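Local coordinates for glyoxalase 3 (Candida albicans, PDB 4LRU), which converts methylglyoxal and water to D-lactate in a single step that needs no glutathione, detoxifying methylglyoxal made in the cell's own metabolism, at residues 37-42 / 227-232; 165-170 / 200-205. All coordinates share one frame; numbering follows the deposited sequence.

Interaction 1. Residues 37-42 / 227-232; sequences EVFRKK and KTAEDV. With EDO (1,2-ethanediol), chain B.
The Phe39 ring carries the methyl of Ala229 over one face: CB of Ala229 stands 3.8 Å above the ring plane, displaced toward the rim and 25° off the ring normal, a CH-pi contact. Val232 comes to the ring obliquely, its CG1 3.9 Å from Phe39 CZ, and the two side chains cross at about a right angle. On the side of helix 29-42 turned from helix 225-236 the other flat group, the Arg40 guanidinium, has Glu37 at its edge and in its plane. The grip is side-on, NE to OE2 and NH2 to OE1, the latter 2.8 Å long, with both nitrogens approaching from above the carboxylate plane.

Between the helices, Val38 CG1 lies 3.6 Å from Ala229 CB. With CG1 anti to the backbone N (chi1 169°), the two methyls divide their work: CG1 meets helix 225-236, whereas CG2 faces a 1,2-ethanediol molecule, probably from the crystallisation liquor, whose O1 accepts from Lys41 NZ at 2.9 Å. The axes of the two short helical segments approach to 9.5 Å, with 38° between their directions, and the CA atoms of Val38 and Ala229 are 6.4 Å apart. Val226 and Ile233 extend the apolar surface beside Val38, and Val232 reaches on to strands 134-138 and 216-219, placing the contact in the helical layer over the central sheet of this DJ-1 superfamily fold.

The salt bridges are intrahelical, Lys227 and Asp231 sharing Thr210 OG1 as a further partner, and between the two segments the contact is apolar: methyl against methyl and methyl against ring.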
ATOM      1  N   GLU A  37      -0.086   8.820  -9.616  1.00 19.50           N
ATOM      2  CA  GLU A  37       0.240   9.393 -10.924  1.00 20.59           C
ATOM      3  C   GLU A  37       0.155   8.347 -12.041  1.00 19.77           C
ATOM      4  O   GLU A  37      -0.274   8.668 -13.149  1.00 21.49           O
ATOM      5  CB  GLU A  37       1.613  10.065 -10.900  1.00 22.52           C
ATOM      6  CG  GLU A  37       1.646  11.382 -10.134  1.00 22.87           C
ATOM      7  CD  GLU A  37       0.899  12.466 -10.872  1.00 25.35           C
ATOM      8  OE1 GLU A  37       1.454  13.013 -11.856  1.00 31.25           O
ATOM      9  OE2 GLU A  37      -0.244  12.766 -10.491  1.00 28.94           O
ATOM     10  N   VAL A  38       0.589   7.123 -11.765  1.00 20.17           N
ATOM     11  CA  VAL A  38       0.522   6.051 -12.768  1.00 19.43           C
ATOM     12  C   VAL A  38      -0.937   5.806 -13.156  1.00 21.74           C
ATOM     13  O   VAL A  38      -1.288   5.764 -14.334  1.00 21.76           O
ATOM     14  CB  VAL A  38       1.150   4.756 -12.244  1.00 20.48           C
ATOM     15  CG1 VAL A  38       0.836   3.584 -13.160  1.00 21.54           C
ATOM     16  CG2 VAL A  38       2.647   4.948 -12.108  1.00 21.36           C
ATOM     17  N   PHE A  39      -1.791   5.651 -12.153  1.00 20.03           N
ATOM     18  CA  PHE A  39      -3.201   5.407 -12.404  1.00 20.82           C
ATOM     19  C   PHE A  39      -3.893   6.626 -13.027  1.00 21.53           C
ATOM     20  O   PHE A  39      -4.779   6.473 -13.867  1.00 22.74           O
ATOM     21  CB  PHE A  39      -3.890   4.987 -11.112  1.00 19.91           C
ATOM     22  CG  PHE A  39      -3.413   3.664 -10.557  1.00 18.73           C
ATOM     23  CD1 PHE A  39      -3.276   2.549 -11.363  1.00 19.94           C
ATOM     24  CD2 PHE A  39      -3.178   3.523  -9.203  1.00 18.13           C
ATOM     25  CE1 PHE A  39      -2.854   1.342 -10.845  1.00 19.08           C
ATOM     26  CE2 PHE A  39      -2.762   2.319  -8.675  1.00 17.41           C
ATOM     27  CZ  PHE A  39      -2.612   1.217  -9.489  1.00 19.04           C
ATOM     28  N   ARG A  40      -3.495   7.829 -12.628  1.00 21.79           N
ATOM     29  CA  ARG A  40      -4.065   9.038 -13.214  1.00 22.89           C
ATOM     30  C   ARG A  40      -3.737   9.106 -14.702  1.00 23.92           C
ATOM     31  O   ARG A  40      -4.609   9.378 -15.534  1.00 25.10           O
ATOM     32  CB  ARG A  40      -3.549  10.294 -12.514  1.00 23.92           C
ATOM     33  CG  ARG A  40      -4.170  11.579 -13.038  1.00 27.52           C
ATOM     34  CD  ARG A  40      -3.552  12.832 -12.425  1.00 26.48           C
ATOM     35  NE  ARG A  40      -2.123  12.941 -12.717  1.00 28.76           N
ATOM     36  CZ  ARG A  40      -1.613  13.294 -13.896  1.00 31.32           C
ATOM     37  NH1 ARG A  40      -2.408  13.606 -14.919  1.00 34.44           N
ATOM     38  NH2 ARG A  40      -0.297  13.353 -14.061  1.00 34.40           N
ATOM     39  N   LYS A  41      -2.470   8.874 -15.042  1.00 24.12           N
ATOM     40  CA  LYS A  41      -2.046   8.960 -16.432  1.00 26.05           C
ATOM     41  C   LYS A  41      -2.728   7.890 -17.280  1.00 25.37           C
ATOM     42  O   LYS A  41      -3.035   8.112 -18.456  1.00 27.89           O
ATOM     43  CB  LYS A  41      -0.520   8.871 -16.557  1.00 26.57           C
ATOM     44  CG  LYS A  41       0.195  10.123 -16.071  1.00 32.16           C
ATOM     45  CD  LYS A  41       1.674   9.874 -15.795  1.00 33.77           C
ATOM     46  CE  LYS A  41       2.262  10.980 -14.923  1.00 40.96           C
ATOM     47  NZ  LYS A  41       3.708  10.779 -14.618  1.00 44.34           N
ATOM     48  N   LYS A  42      -3.035   6.764 -16.647  1.00 24.60           N
ATOM     49  CA  LYS A  42      -3.768   5.681 -17.299  1.00 26.50           C
ATOM     50  C   LYS A  42      -5.232   6.048 -17.598  1.00 26.94           C
ATOM     51  O   LYS A  42      -5.844   5.467 -18.480  1.00 28.42           O
ATOM     52  CB  LYS A  42      -3.700   4.424 -16.428  1.00 26.03           C
ATOM     53  CG  LYS A  42      -4.409   3.213 -17.023  1.00 26.36           C
ATOM     54  CD  LYS A  42      -3.783   2.721 -18.321  1.00 28.07           C
ATOM     55  CE  LYS A  42      -4.542   1.515 -18.869  1.00 31.48           C
ATOM     56  NZ  LYS A  42      -4.244   1.220 -20.294  1.00 35.30           N
ATOM     57  N   LYS A 227       6.498   0.513 -10.423  1.00 18.13           N
ATOM     58  CA  LYS A 227       6.383  -0.774 -11.092  1.00 19.25           C
ATOM     59  C   LYS A 227       5.182  -1.534 -10.546  1.00 18.51           C
ATOM     60  O   LYS A 227       4.514  -2.238 -11.288  1.00 19.99           O
ATOM     61  CB  LYS A 227       7.666  -1.594 -10.911  1.00 19.65           C
ATOM     62  CG  LYS A 227       7.751  -2.807 -11.835  1.00 22.53           C
ATOM     63  CD  LYS A 227       9.050  -3.573 -11.632  1.00 23.67           C
ATOM     64  CE  LYS A 227       9.243  -4.652 -12.702  1.00 25.80           C
ATOM     65  NZ  LYS A 227       8.249  -5.759 -12.574  1.00 25.10           N
ATOM     66  N   THR A 228       4.902  -1.399  -9.247  1.00 18.85           N
ATOM     67  CA  THR A 228       3.756  -2.094  -8.656  1.00 18.57           C
ATOM     68  C   THR A 228       2.473  -1.615  -9.332  1.00 20.40           C
ATOM     69  O   THR A 228       1.650  -2.425  -9.757  1.00 19.35           O
ATOM     70  CB  THR A 228       3.650  -1.898  -7.134  1.00 18.54           C
ATOM     71  OG1 THR A 228       4.891  -2.247  -6.502  1.00 18.24           O
ATOM     72  CG2 THR A 228       2.558  -2.779  -6.562  1.00 17.51           C
ATOM     73  N   ALA A 229       2.323  -0.302  -9.473  1.00 18.92           N
ATOM     74  CA  ALA A 229       1.170   0.262 -10.170  1.00 19.39           C
ATOM     75  C   ALA A 229       1.093  -0.167 -11.631  1.00 18.31           C
ATOM     76  O   ALA A 229       0.019  -0.520 -12.124  1.00 19.48           O
ATOM     77  CB  ALA A 229       1.173   1.774 -10.065  1.00 17.71           C
ATOM     78  N   GLU A 230       2.226  -0.148 -12.328  1.00 19.94           N
ATOM     79  CA  GLU A 230       2.248  -0.568 -13.719  1.00 20.42           C
ATOM     80  C   GLU A 230       1.856  -2.033 -13.815  1.00 20.47           C
ATOM     81  O   GLU A 230       1.134  -2.423 -14.733  1.00 21.79           O
ATOM     82  CB  GLU A 230       3.636  -0.349 -14.340  1.00 23.42           C
ATOM     83  CG  GLU A 230       4.039   1.112 -14.458  1.00 24.45           C
ATOM     84  CD  GLU A 230       5.444   1.274 -15.034  1.00 31.84           C
ATOM     85  OE1 GLU A 230       6.251   0.326 -14.887  1.00 35.68           O
ATOM     86  OE2 GLU A 230       5.743   2.342 -15.627  1.00 34.04           O
ATOM     87  N   ASP A 231       2.328  -2.851 -12.882  1.00 18.31           N
ATOM     88  CA  ASP A 231       2.045  -4.291 -12.940  1.00 18.23           C
ATOM     89  C   ASP A 231       0.600  -4.603 -12.485  1.00 20.17           C
ATOM     90  O   ASP A 231       0.025  -5.623 -12.876  1.00 20.44           O
ATOM     91  CB  ASP A 231       3.069  -5.049 -12.100  1.00 19.16           C
ATOM     92  CG  ASP A 231       4.447  -5.128 -12.778  1.00 21.84           C
ATOM     93  OD1 ASP A 231       4.538  -4.898 -14.006  1.00 23.41           O
ATOM     94  OD2 ASP A 231       5.430  -5.439 -12.081  1.00 22.35           O
ATOM     95  N   VAL A 232       0.014  -3.723 -11.674  1.00 17.85           N
ATOM     96  CA  VAL A 232      -1.415  -3.788 -11.426  1.00 17.25           C
ATOM     97  C   VAL A 232      -2.188  -3.608 -12.732  1.00 19.91           C
ATOM     98  O   VAL A 232      -3.072  -4.396 -13.052  1.00 20.35           O
ATOM     99  CB  VAL A 232      -1.859  -2.720 -10.380  1.00 17.14           C
ATOM    100  CG1 VAL A 232      -3.373  -2.534 -10.398  1.00 20.49           C
ATOM    101  CG2 VAL A 232      -1.398  -3.128  -8.984  1.00 18.18           C
TER
HETATM  102  C1  EDO B 301       5.265   7.622 -12.868  1.00 39.51           C
HETATM  103  O1  EDO B 301       4.180   8.053 -13.696  1.00 44.79           O
HETATM  104  C2  EDO B 301       5.245   8.351 -11.526  1.00 43.11           C
HETATM  105  O2  EDO B 301       5.106   9.761 -11.734  1.00 47.88           O

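Interaction 2. Residues 165-170 / 200-205; sequences GFTDIG and IEPEGP
Glu201, modelled in two conformers, is described in one, so its contacts are provisional. In that conformer OE2 lies 3.3 Å from Thr167 CG2, and the two side chains cross at about a right angle. CG stands anti to the backbone N (chi1 172°) and the chain then bends at chi2, bringing the carboxylate to the start of helix 168-173. There water 2 donates to OE1 and water 3 to OE2. Pro202 follows, its CG pressed to 3.5 Å from Thr167 CG2, a tight carbon pair.

Thr167 is the N-cap residue of that helix: its OG1 accepts from Gly170 N at 3.0 Å with an N-H...O angle of 147°. In the same Glu201 conformer, waters 2 and 3 link the carboxylate to the other two amides of the first turn, Asp168 N and Ile169 N, and its charge might then interact favourably with the helix dipole. The helix carries Glu171, an inferred active-site residue, directly after Gly170; Phe166, just before the cap, meets the ring of His140, another such residue.

At Pro205, CB lies 3.3 Å from Thr167 OG1 and 3.9 Å from Ile169 CG2. Pro205 O accepts from water 1, which in turn accepts from Thr167 N at 3.1 Å.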
ATOM      1  N   GLY A 165       7.277  -7.804  -0.400  1.00 20.02           N
ATOM      2  CA  GLY A 165       7.069  -6.640   0.460  1.00 17.92           C
ATOM      3  C   GLY A 165       8.379  -6.331   1.157  1.00 18.02           C
ATOM      4  O   GLY A 165       9.400  -6.980   0.907  1.00 18.13           O
ATOM      5  N   PHE A 166       8.341  -5.377   2.073  1.00 18.05           N
ATOM      6  CA  PHE A 166       9.562  -4.836   2.659  1.00 19.08           C
ATOM      7  C   PHE A 166      10.366  -5.933   3.354  1.00 18.85           C
ATOM      8  O   PHE A 166       9.818  -6.783   4.052  1.00 19.12           O
ATOM      9  CB  PHE A 166       9.245  -3.688   3.614  1.00 19.04           C
ATOM     10  CG  PHE A 166      10.401  -2.746   3.830  1.00 18.47           C
ATOM     11  CD1 PHE A 166      10.767  -1.839   2.848  1.00 19.39           C
ATOM     12  CD2 PHE A 166      11.179  -2.830   4.970  1.00 20.27           C
ATOM     13  CE1 PHE A 166      11.823  -0.991   3.032  1.00 20.85           C
ATOM     14  CE2 PHE A 166      12.238  -1.969   5.163  1.00 20.43           C
ATOM     15  CZ  PHE A 166      12.568  -1.055   4.191  1.00 21.77           C
ATOM     16  N   THR A 167      11.669  -5.929   3.128  1.00 19.84           N
ATOM     17  CA  THR A 167      12.522  -7.035   3.562  1.00 18.92           C
ATOM     18  C   THR A 167      12.852  -6.963   5.053  1.00 19.49           C
ATOM     19  O   THR A 167      12.934  -5.882   5.632  1.00 19.71           O
ATOM     20  CB  THR A 167      13.856  -7.103   2.780  1.00 19.97           C
ATOM     21  OG1 THR A 167      14.674  -5.967   3.092  1.00 20.57           O
ATOM     22  CG2 THR A 167      13.610  -7.187   1.267  1.00 20.12           C
ATOM     23  N   ASP A 168      13.082  -8.119   5.659  1.00 21.14           N
ATOM     24  CA  ASP A 168      13.588  -8.164   7.030  1.00 22.05           C
ATOM     25  C   ASP A 168      14.879  -7.366   7.191  1.00 22.52           C
ATOM     26  O   ASP A 168      15.048  -6.647   8.174  1.00 24.94           O
ATOM     27  CB  ASP A 168      13.819  -9.599   7.466  1.00 21.94           C
ATOM     28  CG  ASP A 168      12.525 -10.398   7.627  1.00 24.06           C
ATOM     29  OD1 ASP A 168      11.424  -9.831   7.510  1.00 22.42           O
ATOM     30  OD2 ASP A 168      12.646 -11.617   7.881  1.00 26.67           O
ATOM     31  N   ILE A 169      15.827  -7.507   6.263  1.00 20.92           N
ATOM     32  CA  ILE A 169      17.087  -6.819   6.439  1.00 21.19           C
ATOM     33  C   ILE A 169      16.866  -5.302   6.388  1.00 19.80           C
ATOM     34  O   ILE A 169      17.538  -4.540   7.085  1.00 22.86           O
ATOM     35  CB  ILE A 169      18.170  -7.296   5.440  1.00 21.38           C
ATOM     36  CG1 ILE A 169      19.563  -6.890   5.934  1.00 22.33           C
ATOM     37  CG2 ILE A 169      17.871  -6.807   4.031  1.00 22.60           C
ATOM     38  CD1 ILE A 169      20.719  -7.351   5.055  1.00 22.82           C
ATOM     39  N   GLY A 170      15.924  -4.869   5.559  1.00 20.26           N
ATOM     40  CA  GLY A 170      15.561  -3.457   5.472  1.00 21.10           C
ATOM     41  C   GLY A 170      15.165  -2.899   6.832  1.00 21.83           C
ATOM     42  O   GLY A 170      15.500  -1.759   7.172  1.00 22.17           O
ATOM     43  N   ILE A 200       8.326 -13.975  -1.443  1.00 22.87           N
ATOM     44  CA  ILE A 200       9.426 -13.955  -2.404  1.00 22.06           C
ATOM     45  C   ILE A 200      10.348 -12.780  -2.084  1.00 21.43           C
ATOM     46  O   ILE A 200       9.933 -11.619  -2.152  1.00 22.54           O
ATOM     47  CB  ILE A 200       8.905 -13.806  -3.847  1.00 21.30           C
ATOM     48  CG1 ILE A 200       7.835 -14.853  -4.167  1.00 24.92           C
ATOM     49  CG2 ILE A 200      10.066 -13.905  -4.826  1.00 22.71           C
ATOM     50  CD1 ILE A 200       8.320 -16.271  -4.088  1.00 24.69           C
ATOM     51  N   GLU A 201      11.591 -13.082  -1.717  0.50 24.77           N
ATOM     52  CA  GLU A 201      12.526 -12.044  -1.288  0.50 26.48           C
ATOM     53  C   GLU A 201      13.295 -11.498  -2.499  0.50 24.85           C
ATOM     54  O   GLU A 201      13.849 -12.268  -3.276  0.50 25.50           O
ATOM     55  CB  GLU A 201      13.500 -12.614  -0.248  0.50 31.36           C
ATOM     56  CG  GLU A 201      14.635 -11.676   0.140  0.50 35.57           C
ATOM     57  CD  GLU A 201      14.540 -11.178   1.571  0.50 35.25           C
ATOM     58  OE1 GLU A 201      13.907 -11.854   2.407  0.50 36.24           O
ATOM     59  OE2 GLU A 201      15.111 -10.106   1.859  0.50 38.94           O
ATOM     60  N   PRO A 202      13.327 -10.166  -2.663  1.00 23.39           N
ATOM     61  CA  PRO A 202      14.170  -9.589  -3.707  1.00 22.95           C
ATOM     62  C   PRO A 202      15.651  -9.887  -3.426  1.00 26.00           C
ATOM     63  O   PRO A 202      16.029 -10.223  -2.297  1.00 25.55           O
ATOM     64  CB  PRO A 202      13.904  -8.095  -3.584  1.00 22.21           C
ATOM     65  CG  PRO A 202      13.591  -7.917  -2.132  1.00 22.71           C
ATOM     66  CD  PRO A 202      12.775  -9.125  -1.784  1.00 21.46           C
ATOM     67  N   GLU A 203      16.492  -9.757  -4.437  1.00 27.00           N
ATOM     68  CA  GLU A 203      17.918 -10.015  -4.236  1.00 29.37           C
ATOM     69  C   GLU A 203      18.487  -9.060  -3.195  1.00 28.07           C
ATOM     70  O   GLU A 203      19.271  -9.463  -2.327  1.00 30.31           O
ATOM     71  CB  GLU A 203      18.663  -9.847  -5.546  1.00 34.59           C
ATOM     72  CG  GLU A 203      18.233 -10.850  -6.587  1.00 37.17           C
ATOM     73  CD  GLU A 203      19.372 -11.210  -7.500  1.00 47.31           C
ATOM     74  OE1 GLU A 203      19.736 -12.401  -7.553  1.00 55.49           O
ATOM     75  OE2 GLU A 203      19.916 -10.286  -8.135  1.00 54.63           O
ATOM     76  N   GLY A 204      18.058  -7.802  -3.270  1.00 24.06           N
ATOM     77  CA  GLY A 204      18.489  -6.787  -2.321  1.00 23.98           C
ATOM     78  C   GLY A 204      17.329  -5.939  -1.853  1.00 22.12           C
ATOM     79  O   GLY A 204      16.294  -5.855  -2.526  1.00 23.24           O
ATOM     80  N   PRO A 205      17.485  -5.290  -0.691  1.00 21.38           N
ATOM     81  CA  PRO A 205      16.349  -4.656  -0.035  1.00 21.21           C
ATOM     82  C   PRO A 205      15.797  -3.430  -0.761  1.00 19.23           C
ATOM     83  O   PRO A 205      14.673  -3.025  -0.482  1.00 20.33           O
ATOM     84  CB  PRO A 205      16.920  -4.235   1.328  1.00 22.30           C
ATOM     85  CG  PRO A 205      18.391  -4.152   1.104  1.00 23.67           C
ATOM     86  CD  PRO A 205      18.679  -5.290   0.168  1.00 23.24           C
TER
HETATM   87  O   HOH W   1      13.403  -3.718   1.745  1.00 18.96           O
HETATM   88  O   HOH W   2      12.554 -10.429   4.242  1.00 22.78           O
HETATM   89  O   HOH W   3      16.153  -9.773   4.209  1.00 22.88           O

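How the interactions relate
From the N terminus, the chain passes through strand 6-10 into helix 29-42, whose last turns later meet helix 225-236. Interaction 1 therefore closes a loop of 184 intervening residues, joining an early helix to the last one beside the central sheet. Interaction 2 lies wholly within that span: residues 165-170 are reached after strand 162-163, and after 29 intervening residues, more than half of them helical, the chain returns at 200-205, following strand 198-199, parallel partner of 162-163. The loops nest without crossing. Their nearest atoms are about 9 Å apart, so the two do not touch: interaction 1 lies away from the inferred active-site residues, interaction 2 at the N-terminal turn of the helix that carries one of them, Glu171.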